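Long-range contact in paenibacillus xanthan lyase (Paenibacillus, PDB 6F2P), which cleaves the polysaccharide xanthan as a lyase, probably by the beta-elimination usual in polysaccharide lyase family 8: residues L97-N109 with M141-Y153. Sequence-based numbering, arbitrary orientation.
Sequences LKADIISGLDWMN and MYTELTATQISNY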
ATOM      1  N   LEU A  97      47.989  30.747   0.885  1.00 25.58           N
ATOM      2  CA  LEU A  97      46.659  30.143   0.994  1.00 20.18           C
ATOM      3  C   LEU A  97      46.415  29.636   2.411  1.00 20.59           C
ATOM      4  O   LEU A  97      45.411  29.981   3.032  1.00 20.23           O
ATOM      5  CB  LEU A  97      46.517  28.989  -0.001  1.00 19.70           C
ATOM      6  CG  LEU A  97      45.145  28.329  -0.119  1.00 19.24           C
ATOM      7  CD1 LEU A  97      44.096  29.394  -0.356  1.00 18.06           C
ATOM      8  CD2 LEU A  97      45.142  27.304  -1.251  1.00 15.27           C
ATOM      9  N   LYS A  98      47.350  28.827   2.913  1.00 20.90           N
ATOM     10  CA  LYS A  98      47.312  28.326   4.286  1.00 21.05           C
ATOM     11  C   LYS A  98      47.065  29.455   5.287  1.00 23.74           C
ATOM     12  O   LYS A  98      46.150  29.380   6.112  1.00 24.41           O
ATOM     13  CB  LYS A  98      48.618  27.595   4.625  1.00 22.65           C
ATOM     14  CG  LYS A  98      48.777  27.210   6.100  1.00 25.00           C
ATOM     15  CD  LYS A  98      50.070  26.424   6.335  1.00 24.93           C
ATOM     16  CE  LYS A  98      51.007  27.136   7.316  1.00 35.30           C
ATOM     17  NZ  LYS A  98      50.847  26.666   8.729  1.00 29.95           N
ATOM     18  N   ALA A  99      47.870  30.508   5.189  1.00 21.83           N
ATOM     19  CA  ALA A  99      47.771  31.631   6.116  1.00 20.13           C
ATOM     20  C   ALA A  99      46.404  32.292   6.049  1.00 18.13           C
ATOM     21  O   ALA A  99      45.838  32.661   7.075  1.00 21.22           O
ATOM     22  CB  ALA A  99      48.874  32.647   5.849  1.00 16.23           C
ATOM     23  N   ASP A 100      45.872  32.438   4.839  1.00 18.31           N
ATOM     24  CA  ASP A 100      44.583  33.097   4.666  1.00 18.37           C
ATOM     25  C   ASP A 100      43.436  32.242   5.195  1.00 24.80           C
ATOM     26  O   ASP A 100      42.485  32.760   5.794  1.00 23.02           O
ATOM     27  CB  ASP A 100      44.362  33.497   3.208  1.00 21.78           C
ATOM     28  CG  ASP A 100      45.079  34.793   2.849  1.00 26.17           C
ATOM     29  OD1 ASP A 100      45.325  35.599   3.772  1.00 27.31           O
ATOM     30  OD2 ASP A 100      45.397  35.000   1.656  1.00 25.06           O
ATOM     31  N   ILE A 101      43.545  30.932   4.993  1.00 21.03           N
ATOM     32  CA  ILE A 101      42.581  30.007   5.551  1.00 18.03           C
ATOM     33  C   ILE A 101      42.562  30.117   7.067  1.00 20.19           C
ATOM     34  O   ILE A 101      41.503  30.309   7.673  1.00 20.40           O
ATOM     35  CB  ILE A 101      42.894  28.569   5.158  1.00 22.14           C
ATOM     36  CG1 ILE A 101      42.719  28.396   3.653  1.00 21.49           C
ATOM     37  CG2 ILE A 101      41.972  27.622   5.881  1.00 18.65           C
ATOM     38  CD1 ILE A 101      43.237  27.097   3.140  1.00 17.16           C
ATOM     39  N   ILE A 102      43.737  30.030   7.678  1.00 19.32           N
ATOM     40  CA  ILE A 102      43.822  29.975   9.134  1.00 19.12           C
ATOM     41  C   ILE A 102      43.393  31.280   9.794  1.00 22.55           C
ATOM     42  O   ILE A 102      42.705  31.272  10.827  1.00 17.15           O
ATOM     43  CB  ILE A 102      45.223  29.571   9.601  1.00 18.12           C
ATOM     44  CG1 ILE A 102      45.554  28.174   9.065  1.00 15.53           C
ATOM     45  CG2 ILE A 102      45.310  29.627  11.118  1.00 16.08           C
ATOM     46  CD1 ILE A 102      46.764  27.537   9.689  1.00 17.30           C
ATOM     47  N   SER A 103      43.787  32.398   9.186  1.00 25.23           N
ATOM     48  CA  SER A 103      43.385  33.714   9.669  1.00 17.40           C
ATOM     49  C   SER A 103      41.867  33.838   9.597  1.00 23.19           C
ATOM     50  O   SER A 103      41.230  34.372  10.511  1.00 18.91           O
ATOM     51  CB  SER A 103      44.042  34.807   8.840  1.00 16.58           C
ATOM     52  OG  SER A 103      43.450  36.070   9.108  1.00 29.63           O
ATOM     53  N   GLY A 104      41.293  33.335   8.505  1.00 21.00           N
ATOM     54  CA  GLY A 104      39.852  33.263   8.370  1.00 19.33           C
ATOM     55  C   GLY A 104      39.217  32.520   9.534  1.00 20.24           C
ATOM     56  O   GLY A 104      38.249  32.998  10.128  1.00 20.46           O
ATOM     57  N   LEU A 105      39.768  31.358   9.877  1.00 19.31           N
ATOM     58  CA  LEU A 105      39.217  30.556  10.973  1.00 21.76           C
ATOM     59  C   LEU A 105      39.306  31.296  12.306  1.00 21.04           C
ATOM     60  O   LEU A 105      38.361  31.304  13.097  1.00 22.16           O
ATOM     61  CB  LEU A 105      39.923  29.202  11.072  1.00 17.95           C
ATOM     62  CG  LEU A 105      39.757  28.229   9.903  1.00 18.44           C
ATOM     63  CD1 LEU A 105      40.699  27.047  10.082  1.00 19.67           C
ATOM     64  CD2 LEU A 105      38.305  27.759   9.786  1.00 16.48           C
ATOM     65  N   ASP A 106      40.444  31.935  12.541  1.00 20.47           N
ATOM     66  CA  ASP A 106      40.646  32.637  13.793  1.00 20.84           C
ATOM     67  C   ASP A 106      39.799  33.886  13.871  1.00 17.81           C
ATOM     68  O   ASP A 106      39.351  34.282  14.949  1.00 17.07           O
ATOM     69  CB  ASP A 106      42.119  32.940  13.985  1.00 17.52           C
ATOM     70  CG  ASP A 106      42.896  31.709  14.399  1.00 26.86           C
ATOM     71  OD1 ASP A 106      42.328  30.906  15.179  1.00 25.67           O
ATOM     72  OD2 ASP A 106      44.050  31.537  13.943  1.00 27.98           O
ATOM     73  N   TRP A 107      39.550  34.489  12.717  1.00 22.21           N
ATOM     74  CA  TRP A 107      38.664  35.637  12.667  1.00 21.15           C
ATOM     75  C   TRP A 107      37.250  35.206  13.044  1.00 24.81           C
ATOM     76  O   TRP A 107      36.594  35.851  13.871  1.00 23.57           O
ATOM     77  CB  TRP A 107      38.679  36.309  11.291  1.00 18.32           C
ATOM     78  CG  TRP A 107      37.946  37.611  11.320  1.00 23.49           C
ATOM     79  CD1 TRP A 107      38.471  38.837  11.609  1.00 19.22           C
ATOM     80  CD2 TRP A 107      36.544  37.813  11.104  1.00 22.41           C
ATOM     81  NE1 TRP A 107      37.485  39.792  11.576  1.00 20.49           N
ATOM     82  CE2 TRP A 107      36.293  39.190  11.267  1.00 20.40           C
ATOM     83  CE3 TRP A 107      35.475  36.963  10.790  1.00 23.05           C
ATOM     84  CZ2 TRP A 107      35.017  39.740  11.118  1.00 19.53           C
ATOM     85  CZ3 TRP A 107      34.208  37.514  10.640  1.00 23.31           C
ATOM     86  CH2 TRP A 107      33.993  38.890  10.802  1.00 23.43           C
ATOM     87  N   MET A 108      36.787  34.112  12.438  1.00 21.05           N
ATOM     88  CA  MET A 108      35.460  33.595  12.746  1.00 19.96           C
ATOM     89  C   MET A 108      35.380  33.305  14.237  1.00 21.51           C
ATOM     90  O   MET A 108      34.371  33.594  14.879  1.00 22.73           O
ATOM     91  CB  MET A 108      35.143  32.328  11.946  1.00 16.05           C
ATOM     92  CG  MET A 108      34.870  32.552  10.471  1.00 18.01           C
ATOM     93  SD  MET A 108      33.474  33.643  10.115  1.00 22.29           S
ATOM     94  CE  MET A 108      32.076  32.599  10.511  1.00 16.71           C
ATOM     95  N   ASN A 109      36.456  32.755  14.794  1.00 19.07           N
ATOM     96  CA  ASN A 109      36.454  32.429  16.214  1.00 20.39           C
ATOM     97  C   ASN A 109      36.415  33.657  17.105  1.00 24.76           C
ATOM     98  O   ASN A 109      36.021  33.573  18.270  1.00 24.60           O
ATOM     99  CB  ASN A 109      37.643  31.559  16.598  1.00 15.03           C
ATOM    100  CG  ASN A 109      37.499  30.991  17.988  1.00 25.03           C
ATOM    101  OD1 ASN A 109      36.814  29.979  18.190  1.00 28.63           O
ATOM    102  ND2 ASN A 109      38.113  31.653  18.967  1.00 24.51           N
ATOM    103  N   MET A 141      43.029  20.521   7.701  1.00 20.34           N
ATOM    104  CA  MET A 141      44.071  21.456   8.098  1.00 15.16           C
ATOM    105  C   MET A 141      44.717  21.101   9.439  1.00 26.83           C
ATOM    106  O   MET A 141      45.580  21.835   9.941  1.00 28.36           O
ATOM    107  CB  MET A 141      43.479  22.861   8.177  1.00 17.13           C
ATOM    108  CG  MET A 141      42.877  23.368   6.878  1.00 20.59           C
ATOM    109  SD  MET A 141      44.117  23.690   5.611  1.00 23.09           S
ATOM    110  CE  MET A 141      45.128  24.905   6.467  1.00 19.58           C
ATOM    111  N   TYR A 142      44.297  19.972  10.000  1.00 25.30           N
ATOM    112  CA  TYR A 142      44.672  19.542  11.346  1.00 22.81           C
ATOM    113  C   TYR A 142      46.156  19.703  11.703  1.00 25.20           C
ATOM    114  O   TYR A 142      46.506  20.332  12.706  1.00 21.54           O
ATOM    115  CB  TYR A 142      44.257  18.084  11.529  1.00 24.39           C
ATOM    116  CG  TYR A 142      44.094  17.666  12.967  1.00 23.39           C
ATOM    117  CD1 TYR A 142      42.923  17.941  13.655  1.00 23.33           C
ATOM    118  CD2 TYR A 142      45.103  16.983  13.633  1.00 22.38           C
ATOM    119  CE1 TYR A 142      42.760  17.553  14.979  1.00 28.28           C
ATOM    120  CE2 TYR A 142      44.950  16.590  14.958  1.00 25.31           C
ATOM    121  CZ  TYR A 142      43.778  16.880  15.625  1.00 29.65           C
ATOM    122  OH  TYR A 142      43.620  16.491  16.939  1.00 38.56           O
ATOM    123  N   THR A 143      47.020  19.129  10.876  1.00 22.41           N
ATOM    124  CA  THR A 143      48.457  19.154  11.118  1.00 23.42           C
ATOM    125  C   THR A 143      49.071  20.558  11.012  1.00 30.91           C
ATOM    126  O   THR A 143      50.214  20.779  11.432  1.00 31.34           O
ATOM    127  CB  THR A 143      49.177  18.234  10.131  1.00 21.93           C
ATOM    128  OG1 THR A 143      48.894  18.665   8.797  1.00 33.59           O
ATOM    129  CG2 THR A 143      48.695  16.813  10.298  1.00 22.31           C
ATOM    130  N   GLU A 144      48.317  21.497  10.449  1.00 24.46           N
ATOM    131  CA  GLU A 144      48.799  22.857  10.283  1.00 22.03           C
ATOM    132  C   GLU A 144      48.263  23.761  11.375  1.00 22.81           C
ATOM    133  O   GLU A 144      48.503  24.968  11.359  1.00 32.49           O
ATOM    134  CB  GLU A 144      48.374  23.401   8.921  1.00 26.30           C
ATOM    135  CG  GLU A 144      48.793  22.520   7.758  1.00 27.64           C
ATOM    136  CD  GLU A 144      50.278  22.599   7.482  1.00 41.56           C
ATOM    137  OE1 GLU A 144      50.931  23.561   7.952  1.00 37.00           O
ATOM    138  OE2 GLU A 144      50.794  21.697   6.789  1.00 53.76           O
ATOM    139  N   LEU A 145      47.529  23.178  12.317  1.00 21.79           N
ATOM    140  CA  LEU A 145      46.878  23.948  13.373  1.00 19.74           C
ATOM    141  C   LEU A 145      47.534  23.726  14.730  1.00 21.15           C
ATOM    142  O   LEU A 145      48.113  22.679  14.976  1.00 28.67           O
ATOM    143  CB  LEU A 145      45.401  23.570  13.453  1.00 21.85           C
ATOM    144  CG  LEU A 145      44.554  23.851  12.210  1.00 23.03           C
ATOM    145  CD1 LEU A 145      43.173  23.238  12.379  1.00 25.21           C
ATOM    146  CD2 LEU A 145      44.430  25.343  11.974  1.00 18.71           C
ATOM    147  N   THR A 146      47.438  24.710  15.615  1.00 21.28           N
ATOM    148  CA  THR A 146      47.882  24.515  16.987  1.00 24.98           C
ATOM    149  C   THR A 146      46.801  23.789  17.779  1.00 26.95           C
ATOM    150  O   THR A 146      45.653  23.689  17.340  1.00 26.51           O
ATOM    151  CB  THR A 146      48.143  25.845  17.689  1.00 26.74           C
ATOM    152  OG1 THR A 146      46.887  26.486  17.965  1.00 31.62           O
ATOM    153  CG2 THR A 146      49.021  26.741  16.824  1.00 21.43           C
ATOM    154  N   ALA A 147      47.168  23.291  18.953  1.00 28.31           N
ATOM    155  CA  ALA A 147      46.209  22.636  19.829  1.00 22.15           C
ATOM    156  C   ALA A 147      45.194  23.658  20.280  1.00 26.57           C
ATOM    157  O   ALA A 147      44.022  23.343  20.479  1.00 29.28           O
ATOM    158  CB  ALA A 147      46.910  22.041  21.026  1.00 16.25           C
ATOM    159  N   THR A 148      45.655  24.893  20.437  1.00 24.46           N
ATOM    160  CA  THR A 148      44.801  25.946  20.953  1.00 26.40           C
ATOM    161  C   THR A 148      43.753  26.313  19.905  1.00 28.97           C
ATOM    162  O   THR A 148      42.585  26.545  20.228  1.00 22.34           O
ATOM    163  CB  THR A 148      45.638  27.160  21.381  1.00 26.25           C
ATOM    164  OG1 THR A 148      46.609  26.735  22.344  1.00 28.60           O
ATOM    165  CG2 THR A 148      44.766  28.237  22.000  1.00 18.00           C
ATOM    166  N   GLN A 149      44.171  26.338  18.643  1.00 28.70           N
ATOM    167  CA  GLN A 149      43.241  26.582  17.548  1.00 29.84           C
ATOM    168  C   GLN A 149      42.191  25.468  17.443  1.00 27.09           C
ATOM    169  O   GLN A 149      40.989  25.733  17.343  1.00 24.09           O
ATOM    170  CB  GLN A 149      44.001  26.738  16.228  1.00 25.71           C
ATOM    171  CG  GLN A 149      44.785  28.035  16.129  1.00 20.96           C
ATOM    172  CD  GLN A 149      45.709  28.069  14.928  1.00 23.82           C
ATOM    173  OE1 GLN A 149      46.344  27.067  14.584  1.00 25.64           O
ATOM    174  NE2 GLN A 149      45.781  29.225  14.275  1.00 17.06           N
ATOM    175  N   ILE A 150      42.651  24.223  17.475  1.00 27.63           N
ATOM    176  CA  ILE A 150      41.752  23.080  17.390  1.00 22.87           C
ATOM    177  C   ILE A 150      40.768  23.064  18.562  1.00 24.04           C
ATOM    178  O   ILE A 150      39.569  22.813  18.386  1.00 22.33           O
ATOM    179  CB  ILE A 150      42.539  21.767  17.326  1.00 21.41           C
ATOM    180  CG1 ILE A 150      43.283  21.682  15.993  1.00 22.03           C
ATOM    181  CG2 ILE A 150      41.607  20.576  17.489  1.00 20.95           C
ATOM    182  CD1 ILE A 150      44.309  20.569  15.926  1.00 23.12           C
ATOM    183  N   SER A 151      41.280  23.358  19.749  1.00 20.30           N
ATOM    184  CA  SER A 151      40.450  23.478  20.937  1.00 24.81           C
ATOM    185  C   SER A 151      39.347  24.526  20.775  1.00 24.45           C
ATOM    186  O   SER A 151      38.185  24.264  21.080  1.00 25.93           O
ATOM    187  CB  SER A 151      41.310  23.837  22.141  1.00 26.33           C
ATOM    188  OG  SER A 151      40.577  24.660  23.029  1.00 34.27           O
ATOM    189  N   ASN A 152      39.722  25.715  20.306  1.00 24.66           N
ATOM    190  CA  ASN A 152      38.770  26.804  20.102  1.00 25.97           C
ATOM    191  C   ASN A 152      37.668  26.436  19.120  1.00 24.19           C
ATOM    192  O   ASN A 152      36.483  26.603  19.419  1.00 20.03           O
ATOM    193  CB  ASN A 152      39.475  28.076  19.611  1.00 24.28           C
ATOM    194  CG  ASN A 152      40.265  28.779  20.707  1.00 24.52           C
ATOM    195  OD1 ASN A 152      39.898  28.749  21.880  1.00 24.42           O
ATOM    196  ND2 ASN A 152      41.351  29.424  20.319  1.00 29.01           N
ATOM    197  N   TYR A 153      38.063  25.945  17.947  1.00 20.12           N
ATOM    198  CA  TYR A 153      37.098  25.600  16.914  1.00 16.24           C
ATOM    199  C   TYR A 153      36.142  24.511  17.418  1.00 23.85           C
ATOM    200  O   TYR A 153      34.936  24.574  17.164  1.00 21.46           O
ATOM    201  CB  TYR A 153      37.793  25.138  15.632  1.00 15.28           C
ATOM    202  CG  TYR A 153      38.909  26.035  15.138  1.00 20.66           C
ATOM    203  CD1 TYR A 153      38.955  27.388  15.470  1.00 26.06           C
ATOM    204  CD2 TYR A 153      39.918  25.529  14.321  1.00 20.51           C
ATOM    205  CE1 TYR A 153      39.984  28.209  15.014  1.00 19.34           C
ATOM    206  CE2 TYR A 153      40.946  26.341  13.857  1.00 19.15           C
ATOM    207  CZ  TYR A 153      40.972  27.678  14.209  1.00 23.60           C
ATOM    208  OH  TYR A 153      41.986  28.488  13.759  1.00 20.64           O
TER
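A capping box at the start of helix 147-160 supplies the glutamine that, with Tyr-153 one turn on, grips Asp-106 of helix 95-111. Thr-146 OG1 accepts from Gln-149 N (2.8 Å), while Thr-146 N donates to Gln-149 OE1 in a nearly straight bond, which fixes the amide's rotation and leaves Gln-149 NE2 directed at Asp-106. There it meets the syn lone pair of Asp-106 OD2 (2.9 Å). The other carboxylate oxygen, Asp-106 OD1, receives Tyr-153 OH at 2.8 Å, from well above the carboxylate plane. An alanine in place of Asp-106 would probably leave both the amide and the phenol without the carboxylate they share and free the tyrosine hydroxyl to turn. Segments 97-109 and 147-153, their axes 48° apart, lie in the alpha-helical N-terminal domain of this family 8 lyase, where helix 123-141 adds Val-138 against Tyr-153. Leu-105 makes apolar contact across the tyrosine at about a right angle, CB 3.6 Å from Tyr-153 CZ. One turn nearer the N-terminus of helix 95-111, Ile-102, with CG1 anti to the carbonyl carbon (chi1 -61°), extends CD1 to Leu-145 CD2 (3.9 Å), and its CG1 meets Met-141 CE. At the partly exposed margin, Lys-98, bent at its last two torsions, brings NZ to the anti side of Glu-144 OE1 in a 3.2 Å salt bridge.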